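PDB 2WQL: major allergen Dau c 1 from Daucus carota, which acts as a plant-defence protein and food allergen of the Bet v 1 family, and may bind small ligands such as abscisic acid. Local coordinates for residues E17-F20 against S21-L25; D89-L92 against G93-S97; A126-E130 against E131-F135. The protein carries 4 engineered substitutions. One frame throughout, in Å; residues are numbered along the deposited sequence.

From the N terminus, the contacts come in series, and none nests in or crosses another. Contact 1 lies within the short helix 16-25 and ties two of its turns together just before helix 27-34. Contact 2 closes the connection between strands 80-87 and 95-106, folding residues 89-92 back on 93-97. Contact 3 turns the chain from the loop after strand 112-122 into helix 130-153. Contacts 2 and 3 touch, centres about 11 Å apart, so the hairpin end packs on the loop leading into helix 130-153 and, through L92 and N132, on its first turn. Opposite them about the chain's centre lies contact 1, about 28 and 27 Å from contacts 2 and 3, centre to centre.

Contact 1: residues E17-F20 against S21-L25; sequences EKIF and SGIVL. With P4C (O-acetaldehydyl-hexaethylene glycol), chain E.
The carbonyl oxygen of K18 is held by two donors from the next turn: S21 OG at 2.6 Å and G22 N at 3.1 Å, both reaching K18 O from the same face of the carbonyl plane. The hydroxyl folds back because chi1 of S21 (71°) sets OG between its own backbone N and carbonyl carbon. F20 O has two partners as well, both backbone amides: V24 N at 3.0 Å and, through a weak bond, L25 N at 3.3 Å; the latter marks the wider pi-type turn that ends the helix. The side chains follow this backbone. V24 CB stands over the face of the F20 ring in a CH-pi contact, 4.1 Å from the centroid and 12° off the normal, while L25 CG approaches F20 CE2 obliquely at 4.0 Å. On another flank, I19 CG2 meets I23 CD1 at 3.6 Å, and both isoleucines pack on F144 of helix 130-153. I23 is the pocket residue of this contact, and its carbonyl oxygen comes nearest the ligand. P4C O1, an aldehyde oxygen as modelled, approaches I23 O to 3.1 Å; a hydrogen bond there would need a proton the aldehyde lacks, so its nature is doubtful. As in other Bet v 1 proteins, the short helix supports the C-terminal one, and lends a backbone carbonyl to a pocket wall mixing apolar and hydroxyl-bearing residues.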
ATOM      1  N   GLU A  17     -13.561  15.913  -5.816  1.00 24.66           N
ATOM      2  CA  GLU A  17     -14.462  16.877  -6.464  1.00 25.69           C
ATOM      3  C   GLU A  17     -13.673  17.947  -7.214  1.00 25.09           C
ATOM      4  O   GLU A  17     -13.981  18.271  -8.351  1.00 24.62           O
ATOM      5  CB  GLU A  17     -15.410  17.553  -5.443  1.00 26.29           C
ATOM      6  CG  GLU A  17     -16.758  16.862  -5.289  1.00 29.77           C
ATOM      7  CD  GLU A  17     -17.588  17.349  -4.051  1.00 36.13           C
ATOM      8  OE1 GLU A  17     -17.991  18.554  -3.964  1.00 37.96           O
ATOM      9  OE2 GLU A  17     -17.874  16.504  -3.157  1.00 39.33           O
ATOM     10  N   LYS A  18     -12.651  18.482  -6.565  1.00 25.01           N
ATOM     11  CA  LYS A  18     -11.890  19.592  -7.122  1.00 25.11           C
ATOM     12  C   LYS A  18     -11.032  19.139  -8.316  1.00 24.65           C
ATOM     13  O   LYS A  18     -10.968  19.831  -9.334  1.00 24.62           O
ATOM     14  CB  LYS A  18     -11.036  20.223  -6.022  1.00 25.31           C
ATOM     15  CG  LYS A  18     -10.888  21.729  -6.089  1.00 27.56           C
ATOM     16  CD  LYS A  18     -10.401  22.291  -4.730  1.00 30.08           C
ATOM     17  CE  LYS A  18     -10.445  23.830  -4.657  1.00 31.41           C
ATOM     18  NZ  LYS A  18      -9.264  24.371  -3.902  1.00 32.41           N
ATOM     19  N   ILE A  19     -10.391  17.978  -8.199  1.00 24.14           N
ATOM     20  CA  ILE A  19      -9.579  17.435  -9.287  1.00 24.09           C
ATOM     21  C   ILE A  19     -10.433  17.194 -10.524  1.00 24.42           C
ATOM     22  O   ILE A  19     -10.079  17.601 -11.633  1.00 24.60           O
ATOM     23  CB  ILE A  19      -8.879  16.116  -8.877  1.00 23.98           C
ATOM     24  CG1 ILE A  19      -7.679  16.407  -7.974  1.00 24.39           C
ATOM     25  CG2 ILE A  19      -8.387  15.349 -10.082  1.00 23.30           C
ATOM     26  CD1 ILE A  19      -6.524  17.072  -8.682  1.00 23.96           C
ATOM     27  N   PHE A  20     -11.567  16.545 -10.324  1.00 24.53           N
ATOM     28  CA  PHE A  20     -12.491  16.274 -11.404  1.00 24.77           C
ATOM     29  C   PHE A  20     -12.957  17.546 -12.096  1.00 25.06           C
ATOM     30  O   PHE A  20     -13.140  17.553 -13.304  1.00 25.52           O
ATOM     31  CB  PHE A  20     -13.716  15.527 -10.884  1.00 24.89           C
ATOM     32  CG  PHE A  20     -14.601  14.987 -11.972  1.00 24.08           C
ATOM     33  CD1 PHE A  20     -14.229  13.846 -12.680  1.00 24.18           C
ATOM     34  CD2 PHE A  20     -15.790  15.607 -12.288  1.00 23.55           C
ATOM     35  CE1 PHE A  20     -15.041  13.323 -13.681  1.00 24.28           C
ATOM     36  CE2 PHE A  20     -16.609  15.095 -13.291  1.00 24.27           C
ATOM     37  CZ  PHE A  20     -16.230  13.948 -13.989  1.00 24.09           C
ATOM     38  N   SER A  21     -13.171  18.616 -11.340  1.00 25.28           N
ATOM     39  CA  SER A  21     -13.623  19.857 -11.946  1.00 25.73           C
ATOM     40  C   SER A  21     -12.507  20.433 -12.807  1.00 25.68           C
ATOM     41  O   SER A  21     -12.765  21.019 -13.847  1.00 26.15           O
ATOM     42  CB  SER A  21     -14.075  20.867 -10.893  1.00 25.65           C
ATOM     43  OG  SER A  21     -12.952  21.365 -10.176  1.00 27.93           O
ATOM     44  N   GLY A  22     -11.265  20.239 -12.392  1.00 25.45           N
ATOM     45  CA  GLY A  22     -10.145  20.791 -13.124  1.00 25.55           C
ATOM     46  C   GLY A  22      -9.795  20.006 -14.374  1.00 25.65           C
ATOM     47  O   GLY A  22      -9.515  20.586 -15.419  1.00 25.49           O
ATOM     48  N   ILE A  23      -9.792  18.683 -14.272  1.00 25.88           N
ATOM     49  CA  ILE A  23      -9.305  17.862 -15.377  1.00 26.14           C
ATOM     50  C   ILE A  23     -10.418  17.355 -16.282  1.00 26.43           C
ATOM     51  O   ILE A  23     -10.119  16.746 -17.300  1.00 27.13           O
ATOM     52  CB  ILE A  23      -8.425  16.669 -14.908  1.00 26.07           C
ATOM     53  CG1 ILE A  23      -9.272  15.588 -14.232  1.00 26.55           C
ATOM     54  CG2 ILE A  23      -7.296  17.150 -13.990  1.00 25.36           C
ATOM     55  CD1 ILE A  23      -8.460  14.449 -13.607  1.00 25.51           C
ATOM     56  N   VAL A  24     -11.682  17.611 -15.934  1.00 26.50           N
ATOM     57  CA  VAL A  24     -12.816  17.299 -16.825  1.00 26.39           C
ATOM     58  C   VAL A  24     -13.746  18.495 -17.055  1.00 26.86           C
ATOM     59  O   VAL A  24     -13.820  19.027 -18.166  1.00 27.17           O
ATOM     60  CB  VAL A  24     -13.649  16.117 -16.289  1.00 26.43           C
ATOM     61  CG1 VAL A  24     -14.884  15.915 -17.135  1.00 26.10           C
ATOM     62  CG2 VAL A  24     -12.815  14.843 -16.251  1.00 25.28           C
ATOM     63  N   LEU A  25     -14.448  18.929 -16.011  1.00 27.14           N
ATOM     64  CA  LEU A  25     -15.545  19.890 -16.190  1.00 27.42           C
ATOM     65  C   LEU A  25     -15.111  21.228 -16.766  1.00 27.59           C
ATOM     66  O   LEU A  25     -15.751  21.736 -17.693  1.00 27.35           O
ATOM     67  CB  LEU A  25     -16.299  20.131 -14.870  1.00 27.35           C
ATOM     68  CG  LEU A  25     -17.058  18.924 -14.303  1.00 27.29           C
ATOM     69  CD1 LEU A  25     -17.879  19.306 -13.082  1.00 25.95           C
ATOM     70  CD2 LEU A  25     -17.930  18.293 -15.375  1.00 26.21           C
TER
HETATM   71  O1  P4C E 200     -10.702  16.200 -20.342  1.00 44.82           O
HETATM   72  C2  P4C E 200     -10.002  15.228 -20.614  1.00 42.98           C
HETATM   73  C3  P4C E 200      -9.668  14.173 -19.575  1.00 41.99           C
HETATM   74  O4  P4C E 200      -8.911  13.138 -20.229  1.00 42.74           O
HETATM   75  C5  P4C E 200      -8.845  11.852 -19.573  1.00 40.77           C
HETATM   76  C6  P4C E 200      -8.460  10.793 -20.616  1.00 40.48           C
HETATM   77  O7  P4C E 200      -7.056  10.552 -20.615  1.00 41.48           O
HETATM   78  C8  P4C E 200      -6.563   9.808 -19.479  1.00 41.56           C
HETATM   79  C9  P4C E 200      -5.341  10.452 -18.783  1.00 40.39           C
HETATM   80  O10 P4C E 200      -5.677  10.905 -17.449  1.00 38.26           O
HETATM   81  C11 P4C E 200      -4.806  11.924 -16.922  1.00 35.38           C
HETATM   82  C12 P4C E 200      -5.507  13.280 -16.847  1.00 34.68           C
HETATM   83  O13 P4C E 200      -4.826  14.246 -17.662  1.00 34.28           O
HETATM   84  C14 P4C E 200      -5.367  15.572 -17.605  1.00 33.33           C
HETATM   85  C15 P4C E 200      -6.539  15.732 -18.567  1.00 34.50           C
HETATM   86  O16 P4C E 200      -6.143  16.415 -19.758  1.00 37.06           O
HETATM   87  C17 P4C E 200      -6.899  16.059 -20.941  1.00 39.01           C
HETATM   88  C18 P4C E 200      -6.016  16.099 -22.209  1.00 40.07           C
HETATM   89  O19 P4C E 200      -6.519  15.262 -23.280  1.00 41.22           O
HETATM   90  C20 P4C E 200      -5.774  14.050 -23.513  1.00 41.31           C
HETATM   91  C21 P4C E 200      -6.699  12.945 -24.064  1.00 42.05           C
HETATM   92  O22 P4C E 200      -6.643  11.693 -23.341  1.00 42.60           O

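Contact 2: residues D89-L92 against G93-S97; sequences DILL and GFIES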
ATOM      1  N   ASP A  89      -1.935  11.570 -35.332  1.00 26.96           N
ATOM      2  CA  ASP A  89      -0.678  10.790 -35.419  1.00 27.20           C
ATOM      3  C   ASP A  89      -0.332  10.052 -34.101  1.00 26.85           C
ATOM      4  O   ASP A  89       0.570   9.216 -34.073  1.00 26.73           O
ATOM      5  CB  ASP A  89       0.505  11.637 -35.943  1.00 27.18           C
ATOM      6  CG  ASP A  89       0.837  12.810 -35.046  1.00 28.24           C
ATOM      7  OD1 ASP A  89       0.415  12.805 -33.871  1.00 29.61           O
ATOM      8  OD2 ASP A  89       1.541  13.740 -35.509  1.00 29.50           O
ATOM      9  N   ILE A  90      -1.063  10.369 -33.030  1.00 26.60           N
ATOM     10  CA  ILE A  90      -1.032   9.596 -31.787  1.00 26.51           C
ATOM     11  C   ILE A  90      -1.382   8.112 -32.027  1.00 26.71           C
ATOM     12  O   ILE A  90      -0.935   7.236 -31.285  1.00 26.69           O
ATOM     13  CB  ILE A  90      -2.021  10.186 -30.737  1.00 26.61           C
ATOM     14  CG1 ILE A  90      -1.915   9.442 -29.399  1.00 27.05           C
ATOM     15  CG2 ILE A  90      -3.457  10.128 -31.239  1.00 25.39           C
ATOM     16  CD1 ILE A  90      -2.639  10.137 -28.244  1.00 28.27           C
ATOM     17  N   LEU A  91      -2.195   7.831 -33.051  1.00 26.65           N
ATOM     18  CA  LEU A  91      -2.564   6.450 -33.382  1.00 26.47           C
ATOM     19  C   LEU A  91      -1.468   5.714 -34.152  1.00 26.81           C
ATOM     20  O   LEU A  91      -1.649   4.564 -34.554  1.00 26.49           O
ATOM     21  CB  LEU A  91      -3.853   6.426 -34.195  1.00 26.22           C
ATOM     22  CG  LEU A  91      -5.088   7.040 -33.532  1.00 25.40           C
ATOM     23  CD1 LEU A  91      -6.242   6.872 -34.486  1.00 24.34           C
ATOM     24  CD2 LEU A  91      -5.413   6.438 -32.179  1.00 23.21           C
ATOM     25  N   LEU A  92      -0.330   6.373 -34.349  1.00 27.33           N
ATOM     26  CA  LEU A  92       0.772   5.796 -35.109  1.00 28.04           C
ATOM     27  C   LEU A  92       0.188   5.294 -36.435  1.00 28.53           C
ATOM     28  O   LEU A  92      -0.765   5.889 -36.979  1.00 29.32           O
ATOM     29  CB  LEU A  92       1.464   4.687 -34.303  1.00 28.17           C
ATOM     30  CG  LEU A  92       1.702   5.005 -32.809  1.00 28.79           C
ATOM     31  CD1 LEU A  92       2.207   3.782 -32.046  1.00 28.43           C
ATOM     32  CD2 LEU A  92       2.651   6.199 -32.614  1.00 28.10           C
ATOM     33  N   GLY A  93       0.694   4.208 -36.983  1.00 28.46           N
ATOM     34  CA  GLY A  93       0.122   3.774 -38.256  1.00 28.40           C
ATOM     35  C   GLY A  93      -1.107   2.883 -38.150  1.00 28.08           C
ATOM     36  O   GLY A  93      -1.783   2.644 -39.132  1.00 28.24           O
ATOM     37  N   PHE A  94      -1.395   2.375 -36.962  1.00 27.87           N
ATOM     38  CA  PHE A  94      -2.125   1.109 -36.855  1.00 27.48           C
ATOM     39  C   PHE A  94      -3.113   0.961 -35.719  1.00 27.30           C
ATOM     40  O   PHE A  94      -3.781  -0.077 -35.658  1.00 27.74           O
ATOM     41  CB  PHE A  94      -1.102  -0.039 -36.725  1.00 27.66           C
ATOM     42  CG  PHE A  94      -0.228   0.037 -35.490  1.00 27.16           C
ATOM     43  CD1 PHE A  94      -0.581  -0.633 -34.335  1.00 26.46           C
ATOM     44  CD2 PHE A  94       0.948   0.789 -35.495  1.00 27.94           C
ATOM     45  CE1 PHE A  94       0.215  -0.577 -33.206  1.00 26.57           C
ATOM     46  CE2 PHE A  94       1.755   0.866 -34.352  1.00 27.95           C
ATOM     47  CZ  PHE A  94       1.387   0.174 -33.209  1.00 27.18           C
ATOM     48  N   ILE A  95      -3.173   1.926 -34.793  1.00 26.89           N
ATOM     49  CA  ILE A  95      -4.152   1.877 -33.696  1.00 26.53           C
ATOM     50  C   ILE A  95      -5.476   2.395 -34.234  1.00 26.65           C
ATOM     51  O   ILE A  95      -5.538   3.509 -34.749  1.00 26.62           O
ATOM     52  CB  ILE A  95      -3.745   2.745 -32.488  1.00 26.39           C
ATOM     53  CG1 ILE A  95      -2.384   2.302 -31.924  1.00 25.95           C
ATOM     54  CG2 ILE A  95      -4.809   2.640 -31.417  1.00 25.68           C
ATOM     55  CD1 ILE A  95      -1.807   3.216 -30.818  1.00 24.83           C
ATOM     56  N   GLU A  96      -6.530   1.588 -34.153  1.00 26.75           N
ATOM     57  CA  GLU A  96      -7.840   2.017 -34.635  1.00 27.01           C
ATOM     58  C   GLU A  96      -8.441   3.056 -33.694  1.00 26.65           C
ATOM     59  O   GLU A  96      -8.944   4.098 -34.146  1.00 26.87           O
ATOM     60  CB  GLU A  96      -8.787   0.835 -34.766  1.00 27.52           C
ATOM     61  CG  GLU A  96      -8.369  -0.181 -35.839  1.00 29.36           C
ATOM     62  CD  GLU A  96      -9.156  -1.503 -35.767  1.00 32.42           C
ATOM     63  OE1 GLU A  96      -9.719  -1.832 -34.687  1.00 33.56           O
ATOM     64  OE2 GLU A  96      -9.202  -2.220 -36.803  1.00 34.58           O
ATOM     65  N   SER A  97      -8.377   2.777 -32.390  1.00 25.96           N
ATOM     66  CA  SER A  97      -8.823   3.735 -31.376  1.00 25.47           C
ATOM     67  C   SER A  97      -8.244   3.431 -29.992  1.00 25.00           C
ATOM     68  O   SER A  97      -7.880   2.287 -29.708  1.00 24.72           O
ATOM     69  CB  SER A  97     -10.351   3.757 -31.319  1.00 25.54           C
ATOM     70  OG  SER A  97     -10.864   2.573 -30.741  1.00 25.71           O
TER
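L91 and I95 form the centre of this turn, joined by backbone and side chain alike. L91 O accepts two hydrogen bonds, from F94 N at 3.3 Å and from I95 N at 3.1 Å. The second donor lies in the carbonyl plane, with a C=O...N angle of 155°, whereas the first is tilted from it. The leucine side chain then reaches obliquely across I95: L91 CD2 touches I95 CG2 at 3.9 Å, and L91 CB lies 3.4 Å from I95 O. A second apolar pair borders the first. L92 and F94 run side by side, pointing the same way, with L92 CD1 3.7 Å from F94 CE2. The ring is turned back over its own chain by a chi1 of 62°, and I95 CG1 sits 4.0 Å above the plane of the F94 ring, offset toward the rim.

Further out, the backbone shows where the chain reverses. D89-L91 make a 3-10 turn, closed by a bond of 3.0 Å from L92 N to D89 O; L92 itself has a positive phi (51°), consistent with the chain turning there so that F94 N and I95 N come back to L91 O. D89 is anchored in turn, its OD2 hydrogen-bonded to T65 OG1 and its N to T66 OG1, while I90 packs on I64 and V85.

After the turn, E96 and S97 both face H121, a classic beta bulge at the start of strand 95-106. The whole unit is thus the connection of a beta hairpin between strands 80-87 and 95-106, lying next to strand 112-122, with F94 resting on A126 and I95 on V128 in the loop that leads to helix 130-153.

Contact 3: residues A126-E130 against E131-F135; sequences AVVPE and ENIKF
P129 O accepts two weak hydrogen bonds in the first turn, from N132 N at 3.1 Å and from I133 N at 3.4 Å. E130 O takes the i+4 amide K134 N at 3.0 Å, nearly straight with an N-H...O angle of 171°; the i+4 bond to P129 O is longer and weak. F135 N then bonds to E131 O at 3.1 Å. Before the helix, partners come from elsewhere: V128 N donates to Q4 OE1, and A126 O accepts from T122 OG1. The side chain of N132 crosses the proline ring obliquely, its OD1 lying 3.5 Å from P129 CB. On the buried flank, V128 CG1 meets I133 CG1 at 4.1 Å, and both residues also pack on F120 of strand 112-122. E130 and K134 cross at about a right angle, E130 CG 4.0 Å from K134 CE. With E130 bent at chi2 (56°), its OE2 stays 5.7 Å from K134 NZ; the charged atoms are not in contact, and any attraction is probably modest and at longer range. The carboxylates of E130 and E131 lie in the first turn, where the helix dipole would be expected to favour them. E131 and K134 also pack on I152 of the second subunit. With P129 at the N-cap position, the arrangement starts the long C-terminal helix 130-153, around which the antiparallel sheet of the Bet v 1 fold curves.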
ATOM      1  N   ALA A 126      -1.425  -6.574 -33.835  1.00 26.05           N
ATOM      2  CA  ALA A 126      -0.439  -5.517 -33.637  1.00 25.27           C
ATOM      3  C   ALA A 126      -0.428  -5.047 -32.179  1.00 24.40           C
ATOM      4  O   ALA A 126      -1.464  -4.781 -31.589  1.00 24.22           O
ATOM      5  CB  ALA A 126      -0.705  -4.365 -34.591  1.00 24.99           C
ATOM      6  N   VAL A 127       0.759  -4.971 -31.603  1.00 23.89           N
ATOM      7  CA  VAL A 127       0.927  -4.557 -30.211  1.00 23.45           C
ATOM      8  C   VAL A 127       1.478  -3.125 -30.132  1.00 23.02           C
ATOM      9  O   VAL A 127       2.384  -2.764 -30.871  1.00 22.65           O
ATOM     10  CB  VAL A 127       1.851  -5.533 -29.456  1.00 23.28           C
ATOM     11  CG1 VAL A 127       2.159  -4.993 -28.080  1.00 22.88           C
ATOM     12  CG2 VAL A 127       1.188  -6.920 -29.380  1.00 22.54           C
ATOM     13  N   VAL A 128       0.911  -2.321 -29.234  1.00 22.88           N
ATOM     14  CA  VAL A 128       1.430  -0.988 -28.944  1.00 22.89           C
ATOM     15  C   VAL A 128       2.644  -1.108 -28.022  1.00 22.86           C
ATOM     16  O   VAL A 128       2.519  -1.640 -26.930  1.00 22.81           O
ATOM     17  CB  VAL A 128       0.395  -0.121 -28.235  1.00 23.14           C
ATOM     18  CG1 VAL A 128       0.952   1.276 -28.020  1.00 21.82           C
ATOM     19  CG2 VAL A 128      -0.923  -0.086 -29.024  1.00 22.91           C
ATOM     20  N   PRO A 129       3.821  -0.621 -28.457  1.00 23.04           N
ATOM     21  CA  PRO A 129       5.035  -0.808 -27.658  1.00 23.29           C
ATOM     22  C   PRO A 129       5.033  -0.086 -26.312  1.00 23.79           C
ATOM     23  O   PRO A 129       4.434   0.982 -26.176  1.00 23.31           O
ATOM     24  CB  PRO A 129       6.134  -0.223 -28.547  1.00 23.13           C
ATOM     25  CG  PRO A 129       5.575  -0.233 -29.900  1.00 23.06           C
ATOM     26  CD  PRO A 129       4.128   0.012 -29.750  1.00 22.90           C
ATOM     27  N   GLU A 130       5.740  -0.669 -25.347  1.00 24.66           N
ATOM     28  CA  GLU A 130       5.819  -0.133 -23.993  1.00 25.58           C
ATOM     29  C   GLU A 130       6.334   1.320 -23.978  1.00 25.43           C
ATOM     30  O   GLU A 130       5.855   2.136 -23.188  1.00 25.43           O
ATOM     31  CB  GLU A 130       6.662  -1.068 -23.104  1.00 26.11           C
ATOM     32  CG  GLU A 130       6.483  -0.903 -21.582  1.00 29.89           C
ATOM     33  CD  GLU A 130       5.017  -1.057 -21.089  1.00 35.01           C
ATOM     34  OE1 GLU A 130       4.219  -1.790 -21.731  1.00 37.02           O
ATOM     35  OE2 GLU A 130       4.672  -0.444 -20.039  1.00 38.20           O
ATOM     36  N   GLU A 131       7.269   1.669 -24.863  1.00 25.45           N
ATOM     37  CA  GLU A 131       7.818   3.049 -24.863  1.00 25.59           C
ATOM     38  C   GLU A 131       6.731   4.093 -25.158  1.00 24.85           C
ATOM     39  O   GLU A 131       6.730   5.160 -24.585  1.00 24.90           O
ATOM     40  CB  GLU A 131       9.051   3.211 -25.790  1.00 25.80           C
ATOM     41  CG  GLU A 131       8.754   3.411 -27.305  1.00 28.43           C
ATOM     42  CD  GLU A 131       9.910   4.062 -28.114  1.00 30.73           C
ATOM     43  OE1 GLU A 131      10.326   5.201 -27.777  1.00 32.69           O
ATOM     44  OE2 GLU A 131      10.365   3.459 -29.124  1.00 30.90           O
ATOM     45  N   ASN A 132       5.797   3.785 -26.037  1.00 24.39           N
ATOM     46  CA  ASN A 132       4.737   4.746 -26.372  1.00 24.14           C
ATOM     47  C   ASN A 132       3.742   4.907 -25.236  1.00 24.22           C
ATOM     48  O   ASN A 132       3.180   5.988 -25.052  1.00 24.18           O
ATOM     49  CB  ASN A 132       3.986   4.318 -27.631  1.00 23.92           C
ATOM     50  CG  ASN A 132       4.879   4.206 -28.822  1.00 23.60           C
ATOM     51  OD1 ASN A 132       5.574   3.212 -28.993  1.00 24.11           O
ATOM     52  ND2 ASN A 132       4.883   5.225 -29.651  1.00 23.52           N
ATOM     53  N   ILE A 133       3.506   3.825 -24.493  1.00 24.23           N
ATOM     54  CA  ILE A 133       2.606   3.859 -23.350  1.00 24.28           C
ATOM     55  C   ILE A 133       3.232   4.677 -22.202  1.00 24.27           C
ATOM     56  O   ILE A 133       2.563   5.500 -21.568  1.00 24.09           O
ATOM     57  CB  ILE A 133       2.232   2.429 -22.894  1.00 24.30           C
ATOM     58  CG1 ILE A 133       1.445   1.714 -24.002  1.00 24.28           C
ATOM     59  CG2 ILE A 133       1.394   2.461 -21.616  1.00 23.79           C
ATOM     60  CD1 ILE A 133       1.352   0.181 -23.832  1.00 23.69           C
ATOM     61  N   LYS A 134       4.508   4.448 -21.940  1.00 24.22           N
ATOM     62  CA  LYS A 134       5.217   5.230 -20.928  1.00 24.73           C
ATOM     63  C   LYS A 134       5.241   6.723 -21.266  1.00 24.39           C
ATOM     64  O   LYS A 134       5.121   7.571 -20.376  1.00 24.65           O
ATOM     65  CB  LYS A 134       6.654   4.743 -20.752  1.00 24.91           C
ATOM     66  CG  LYS A 134       6.815   3.431 -19.992  1.00 26.59           C
ATOM     67  CD  LYS A 134       8.297   2.968 -20.116  1.00 29.53           C
ATOM     68  CE  LYS A 134       8.590   1.661 -19.369  1.00 30.66           C
ATOM     69  NZ  LYS A 134      10.034   1.292 -19.449  1.00 30.26           N
ATOM     70  N   PHE A 135       5.406   7.036 -22.543  1.00 23.96           N
ATOM     71  CA  PHE A 135       5.391   8.426 -22.998  1.00 23.75           C
ATOM     72  C   PHE A 135       4.066   9.087 -22.664  1.00 23.60           C
ATOM     73  O   PHE A 135       4.030  10.177 -22.104  1.00 23.51           O
ATOM     74  CB  PHE A 135       5.623   8.519 -24.507  1.00 23.60           C
ATOM     75  CG  PHE A 135       5.590   9.918 -25.023  1.00 23.43           C
ATOM     76  CD1 PHE A 135       6.715  10.721 -24.941  1.00 23.26           C
ATOM     77  CD2 PHE A 135       4.431  10.452 -25.564  1.00 23.52           C
ATOM     78  CE1 PHE A 135       6.691  12.032 -25.393  1.00 23.33           C
ATOM     79  CE2 PHE A 135       4.404  11.764 -26.023  1.00 23.69           C
ATOM     80  CZ  PHE A 135       5.532  12.551 -25.937  1.00 23.41           C
TER